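Local coordinates for chorismate mutase and shikimate 5-dehydrogenase fusion protein (Clostridium acetobutylicum, PDB 3FBT) that probably catalyses the reversible NADPH-linked reduction of 3-dehydroshikimate to shikimate, through the shikimate dehydrogenase part of a longer fusion protein that also carries chorismate mutase, at residues F102-I107 with A244-E249; I169-L174 with S197-E202. All coordinates share one frame; numbering follows the deposited sequence.

Interaction 1 of 2, residues F102-I107 with A244-E249; sequences FNTDYI and AAASEE. With SO4 (sulfate ion), chain G.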
loop_
_atom_site.group_PDB
_atom_site.type_symbol
_atom_site.label_atom_id
_atom_site.label_comp_id
_atom_site.label_asym_id
_atom_site.label_seq_id
_atom_site.Cartn_x
_atom_site.Cartn_y
_atom_site.Cartn_z
ATOM N N PHE A 102 -8.919 -8.599 16.292
ATOM C CA PHE A 102 -8.747 -8.148 17.665
ATOM C C PHE A 102 -9.532 -6.899 17.862
ATOM O O PHE A 102 -10.040 -6.315 16.918
ATOM C CB PHE A 102 -7.262 -7.849 17.950
ATOM C CG PHE A 102 -6.378 -9.074 17.704
ATOM C CD1 PHE A 102 -5.953 -9.847 18.754
ATOM C CD2 PHE A 102 -6.076 -9.489 16.394
ATOM C CE1 PHE A 102 -5.156 -11.013 18.517
ATOM C CE2 PHE A 102 -5.269 -10.631 16.153
ATOM C CZ PHE A 102 -4.820 -11.384 17.215
ATOM N N ASN A 103 -9.515 -6.435 19.099
ATOM C CA ASN A 103 -10.128 -5.206 19.454
ATOM C C ASN A 103 -9.215 -4.459 20.346
ATOM O O ASN A 103 -9.072 -4.813 21.503
ATOM C CB ASN A 103 -11.455 -5.443 20.190
ATOM C CG ASN A 103 -12.229 -4.149 20.335
ATOM O OD1 ASN A 103 -11.751 -3.220 20.933
ATOM N ND2 ASN A 103 -13.359 -4.055 19.680
ATOM N N THR A 104 -8.585 -3.407 19.825
ATOM C CA THR A 104 -7.648 -2.614 20.621
ATOM C C THR A 104 -8.240 -1.277 21.135
ATOM O O THR A 104 -7.545 -0.562 21.790
ATOM C CB THR A 104 -6.409 -2.262 19.773
ATOM O OG1 THR A 104 -6.878 -1.518 18.675
ATOM C CG2 THR A 104 -5.691 -3.578 19.238
ATOM N N ASP A 105 -9.523 -0.971 20.875
ATOM C CA ASP A 105 -10.231 0.079 21.664
ATOM C C ASP A 105 -10.288 -0.274 23.166
ATOM O O ASP A 105 -10.081 0.604 24.046
ATOM C CB ASP A 105 -11.676 0.256 21.178
ATOM C CG ASP A 105 -11.735 0.862 19.770
ATOM O OD1 ASP A 105 -10.858 1.717 19.475
ATOM O OD2 ASP A 105 -12.593 0.444 18.948
ATOM N N TYR A 106 -10.631 -1.520 23.443
ATOM C CA TYR A 106 -10.664 -2.056 24.822
ATOM C C TYR A 106 -9.321 -1.802 25.507
ATOM O O TYR A 106 -9.251 -1.310 26.670
ATOM C CB TYR A 106 -10.931 -3.556 24.748
ATOM C CG TYR A 106 -10.985 -4.237 26.103
ATOM C CD1 TYR A 106 -12.189 -4.463 26.718
ATOM C CD2 TYR A 106 -9.807 -4.628 26.776
ATOM C CE1 TYR A 106 -12.278 -5.080 27.969
ATOM C CE2 TYR A 106 -9.861 -5.246 28.059
ATOM C CZ TYR A 106 -11.119 -5.452 28.651
ATOM O OH TYR A 106 -11.256 -6.072 29.907
ATOM N N ILE A 107 -8.223 -2.072 24.774
ATOM C CA ILE A 107 -6.877 -1.989 25.381
ATOM C C ILE A 107 -6.550 -0.531 25.556
ATOM O O ILE A 107 -6.029 -0.096 26.577
ATOM C CB ILE A 107 -5.817 -2.643 24.475
ATOM C CG1 ILE A 107 -6.196 -4.096 24.215
ATOM C CG2 ILE A 107 -4.447 -2.577 25.138
ATOM C CD1 ILE A 107 -5.065 -4.974 23.624
ATOM N N ALA A 244 -3.412 2.842 18.940
ATOM C CA ALA A 244 -2.571 2.664 17.762
ATOM C C ALA A 244 -1.277 1.794 18.094
ATOM O O ALA A 244 -0.890 0.879 17.330
ATOM C CB ALA A 244 -2.221 4.030 17.212
ATOM N N ALA A 245 -0.629 2.082 19.249
ATOM C CA ALA A 245 0.528 1.268 19.730
ATOM C C ALA A 245 0.156 -0.195 19.821
ATOM O O ALA A 245 0.861 -1.144 19.348
ATOM C CB ALA A 245 1.061 1.798 21.144
ATOM N N ALA A 246 -1.003 -0.428 20.393
ATOM C CA ALA A 246 -1.406 -1.816 20.537
ATOM C C ALA A 246 -1.676 -2.499 19.169
ATOM O O ALA A 246 -1.478 -3.686 19.029
ATOM C CB ALA A 246 -2.618 -1.961 21.520
ATOM N N SER A 247 -2.185 -1.772 18.183
ATOM C CA SER A 247 -2.386 -2.422 16.901
ATOM C C SER A 247 -1.051 -2.836 16.360
ATOM O O SER A 247 -0.936 -3.932 15.774
ATOM C CB SER A 247 -3.167 -1.505 15.892
ATOM O OG SER A 247 -4.469 -1.263 16.456
ATOM N N GLU A 248 -0.070 -1.935 16.511
ATOM C CA GLU A 248 1.231 -2.116 15.868
ATOM C C GLU A 248 1.922 -3.286 16.550
ATOM O O GLU A 248 2.697 -4.017 15.876
ATOM C CB GLU A 248 2.123 -0.886 15.993
ATOM C CG GLU A 248 1.762 0.278 15.083
ATOM C CD GLU A 248 1.863 -0.036 13.597
ATOM O OE1 GLU A 248 2.545 -1.031 13.196
ATOM O OE2 GLU A 248 1.235 0.718 12.809
ATOM N N GLU A 249 1.647 -3.443 17.868
ATOM C CA GLU A 249 2.181 -4.575 18.642
ATOM C C GLU A 249 1.646 -5.847 18.071
ATOM O O GLU A 249 2.375 -6.798 17.892
ATOM C CB GLU A 249 1.823 -4.498 20.141
ATOM C CG GLU A 249 2.495 -3.267 20.914
ATOM C CD GLU A 249 2.024 -3.180 22.396
ATOM O OE1 GLU A 249 2.728 -2.559 23.206
ATOM O OE2 GLU A 249 0.969 -3.756 22.776
HETATM S S SO4 G . -7.655 -7.826 22.259
HETATM O O1 SO4 G . -8.510 -7.411 23.399
HETATM O O2 SO4 G . -8.529 -8.047 21.112
HETATM O O3 SO4 G . -6.702 -6.713 22.135
HETATM O O4 SO4 G . -6.718 -8.938 22.522
#
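The CB of Thr104 is directed at helix 237-252, where the side chain meets Ala246 and Ser247. Its two branches do different work. The hydroxyl OG1 of Thr104 lies 3.3 Å from Ser247 OG. Thr91 OG1 is a hydrogen-bond partner of the Thr104 hydroxyl and Gln243 OE1 a weak one, while Ser247 OG is hydrogen-bonded with Gln243 and Asn63. The methyl CG2 of Thr104 sits 4.2 Å from Ala246 CB. This division follows from chi1 of 60°, which tucks OG1 between the backbone N and the carbonyl carbon and places CG2 anti to the latter. Nearly one turn on, Ile107 brings a second methyl to Ala246. Ile107 CG2 is anti to the backbone N and lies 4.1 Å from Ala246 CB, so the small alanine side chain meets methyls from both residues.

The contact joins the end of strand 99-102 and the start of helix 105-115 to helix 237-252. It lies beside the predicted shikimate site of Asp105, Asn90 and Gln243, and a hydrogen bond from Thr104 N to Asn90 OD1 ties this loop to it.

Asn103 caps the turn into helix 105-115. Its OD1 accepts from Tyr106 N at 3.2 Å, nearly straight at 169°, with the donor tilted 20° from the carbonyl plane. Asn103 N gives a hydrogen bond to sulfate O2 (2.8 Å). The same ion, probably from the crystallisation liquor, lies at the edge of the Phe102 ring and is also bonded to Ser80 OG.

Interaction 2 of 2, residues I169-L174 with S197-E202; sequences ISYDEL and SPVDKE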
loop_
_atom_site.group_PDB
_atom_site.type_symbol
_atom_site.label_atom_id
_atom_site.label_comp_id
_atom_site.label_asym_id
_atom_site.label_seq_id
_atom_site.Cartn_x
_atom_site.Cartn_y
_atom_site.Cartn_z
ATOM N N ILE A 169 -30.858 3.803 30.937
ATOM C CA ILE A 169 -31.710 4.851 31.454
ATOM C C ILE A 169 -31.740 6.007 30.481
ATOM O O ILE A 169 -30.869 6.094 29.577
ATOM C CB ILE A 169 -31.271 5.296 32.908
ATOM C CG1 ILE A 169 -29.926 5.989 32.892
ATOM C CG2 ILE A 169 -31.301 4.065 33.829
ATOM C CD1 ILE A 169 -29.448 6.563 34.330
ATOM N N SER A 170 -32.717 6.891 30.660
ATOM C CA SER A 170 -32.794 8.114 29.857
ATOM C C SER A 170 -32.003 9.257 30.424
ATOM O O SER A 170 -31.575 9.245 31.607
ATOM C CB SER A 170 -34.262 8.576 29.742
ATOM O OG SER A 170 -34.806 8.866 31.024
ATOM N N TYR A 171 -31.802 10.283 29.602
ATOM C CA TYR A 171 -31.059 11.394 30.088
ATOM C C TYR A 171 -31.819 12.036 31.261
ATOM O O TYR A 171 -31.206 12.539 32.252
ATOM C CB TYR A 171 -30.710 12.376 28.975
ATOM C CG TYR A 171 -29.460 11.928 28.207
ATOM C CD1 TYR A 171 -28.213 12.360 28.574
ATOM C CD2 TYR A 171 -29.544 11.006 27.154
ATOM C CE1 TYR A 171 -27.086 11.929 27.921
ATOM C CE2 TYR A 171 -28.409 10.579 26.487
ATOM C CZ TYR A 171 -27.184 11.053 26.855
ATOM O OH TYR A 171 -26.045 10.587 26.217
ATOM N N ASP A 172 -33.141 11.981 31.180
ATOM C CA ASP A 172 -33.948 12.468 32.285
ATOM C C ASP A 172 -33.676 11.748 33.573
ATOM O O ASP A 172 -33.541 12.372 34.583
ATOM C CB ASP A 172 -35.429 12.306 31.993
ATOM C CG ASP A 172 -35.855 13.121 30.865
ATOM O OD1 ASP A 172 -35.452 14.313 30.772
ATOM O OD2 ASP A 172 -36.585 12.540 30.022
ATOM N N GLU A 173 -33.661 10.427 33.542
ATOM C CA GLU A 173 -33.384 9.644 34.736
ATOM C C GLU A 173 -31.976 9.903 35.292
ATOM O O GLU A 173 -31.714 9.688 36.490
ATOM C CB GLU A 173 -33.535 8.165 34.404
ATOM C CG GLU A 173 -34.917 7.753 33.853
ATOM C CD GLU A 173 -34.918 6.283 33.466
ATOM O OE1 GLU A 173 -34.463 5.955 32.344
ATOM O OE2 GLU A 173 -35.297 5.434 34.312
ATOM N N LEU A 174 -31.076 10.356 34.434
ATOM C CA LEU A 174 -29.676 10.438 34.830
ATOM C C LEU A 174 -29.595 11.616 35.762
ATOM O O LEU A 174 -28.796 11.630 36.693
ATOM C CB LEU A 174 -28.778 10.739 33.621
ATOM C CG LEU A 174 -27.320 11.133 33.933
ATOM C CD1 LEU A 174 -26.571 9.955 34.599
ATOM C CD2 LEU A 174 -26.604 11.524 32.695
ATOM N N SER A 197 -22.711 19.647 24.780
ATOM C CA SER A 197 -22.321 18.676 25.723
ATOM C C SER A 197 -23.409 17.620 25.718
ATOM O O SER A 197 -24.568 17.950 25.508
ATOM C CB SER A 197 -22.220 19.350 27.041
ATOM O OG SER A 197 -21.767 18.467 27.988
ATOM N N PRO A 198 -23.063 16.341 25.957
ATOM C CA PRO A 198 -24.190 15.441 26.171
ATOM C C PRO A 198 -24.989 15.704 27.482
ATOM O O PRO A 198 -26.144 15.335 27.532
ATOM C CB PRO A 198 -23.531 14.043 26.230
ATOM C CG PRO A 198 -22.144 14.335 26.751
ATOM C CD PRO A 198 -21.771 15.653 26.105
ATOM N N VAL A 199 -24.379 16.245 28.544
ATOM C CA VAL A 199 -25.123 16.487 29.809
ATOM C C VAL A 199 -24.893 17.892 30.396
ATOM O O VAL A 199 -23.972 18.619 29.974
ATOM C CB VAL A 199 -24.818 15.397 30.891
ATOM C CG1 VAL A 199 -25.189 13.993 30.406
ATOM C CG2 VAL A 199 -23.407 15.388 31.229
ATOM N N ASP A 200 -25.734 18.310 31.355
ATOM C CA ASP A 200 -25.517 19.633 31.971
ATOM C C ASP A 200 -24.403 19.542 33.003
ATOM O O ASP A 200 -24.104 18.453 33.510
ATOM C CB ASP A 200 -26.773 20.171 32.670
ATOM C CG ASP A 200 -27.950 20.374 31.724
ATOM O OD1 ASP A 200 -27.799 21.150 30.751
ATOM O OD2 ASP A 200 -29.042 19.759 31.965
ATOM N N LYS A 201 -23.806 20.687 33.325
ATOM C CA LYS A 201 -22.696 20.754 34.318
ATOM C C LYS A 201 -23.094 20.292 35.693
ATOM O O LYS A 201 -22.315 19.702 36.463
ATOM C CB LYS A 201 -22.200 22.182 34.467
ATOM C CG LYS A 201 -21.189 22.290 35.588
ATOM C CD LYS A 201 -20.507 23.626 35.593
ATOM C CE LYS A 201 -19.724 23.785 36.894
ATOM N NZ LYS A 201 -20.598 24.158 38.080
ATOM N N GLU A 202 -24.339 20.574 36.022
ATOM C CA GLU A 202 -24.943 20.048 37.254
ATOM C C GLU A 202 -24.921 18.541 37.259
ATOM O O GLU A 202 -24.947 17.890 38.329
ATOM C CB GLU A 202 -26.389 20.542 37.286
ATOM C CG GLU A 202 -26.819 20.853 35.868
ATOM C CD GLU A 202 -28.245 21.190 35.765
ATOM O OE1 GLU A 202 -28.772 21.732 36.764
ATOM O OE2 GLU A 202 -28.843 20.913 34.689
#
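Tyr171 presents one edge of its ring to Val199. The methyl CG1 of Val199 lies in the ring plane, 3.7 Å from Tyr171 CE1. The two side chains cross at about a right angle. A chi1 of -83° sets Tyr171 CG anti to the carbonyl carbon, beside the backbone N, and the ring reaches Pro198. Tyr171 CE1 comes within 3.6 Å of Pro198 O, and the hydroxyl end lies near Pro198 CB. Leu174 reaches the same valine methyl from three residues further along, at the other end of the short helix. Its CG is anti to the backbone N (chi1 168°), which carries Leu174 CD2 to 3.7 Å from Val199 CG1. Val199 CG1 therefore touches both Tyr171 and Leu174.

This contact belongs to the Rossmann-type NADP-binding domain. It joins strand 167-170, at one edge of the parallel sheet, and helix 171-174 to the loop before helix 201-204. Leu128 of strand 124-128 touches Tyr171, Pro198 and Val199. The Tyr171 side chain also lies close to Gly129, a predicted NADP-binding residue, and to a sulfate, probably from the crystallisation liquor.

Ser170 and Glu173 form a capping box at the start of helix 171-174. Glu173 N donates to Ser170 OG (3.2 Å). In return Glu173 OE1 accepts from Ser170 N at 2.6 Å and from Ser170 OG, both on its anti side. In the facing loop, Ser197 OG donates to Val199 O (3.0 Å), meeting a lone pair in the carbonyl plane.

From the N terminus, the chain first builds the mixed sheet of the substrate-binding domain. It leaves that sheet at strand 99-102 and enters helix 105-115, where interaction 1 begins. The parallel sheet of the nucleotide-binding domain follows. Within it, interaction 2 closes a short loop, with 22 residues between 169-174 and 197-202, including strand 181-184. The chain then completes this sheet and returns along helix 237-252, which closes interaction 1 after 136 intervening residues. Interaction 2 is thus nested inside interaction 1. Their nearest atoms are about 18 Å apart, so they do not touch. Interaction 1 brings the returning helix back to the substrate-binding domain, while interaction 2 joins neighbouring parts of the nucleotide-binding domain.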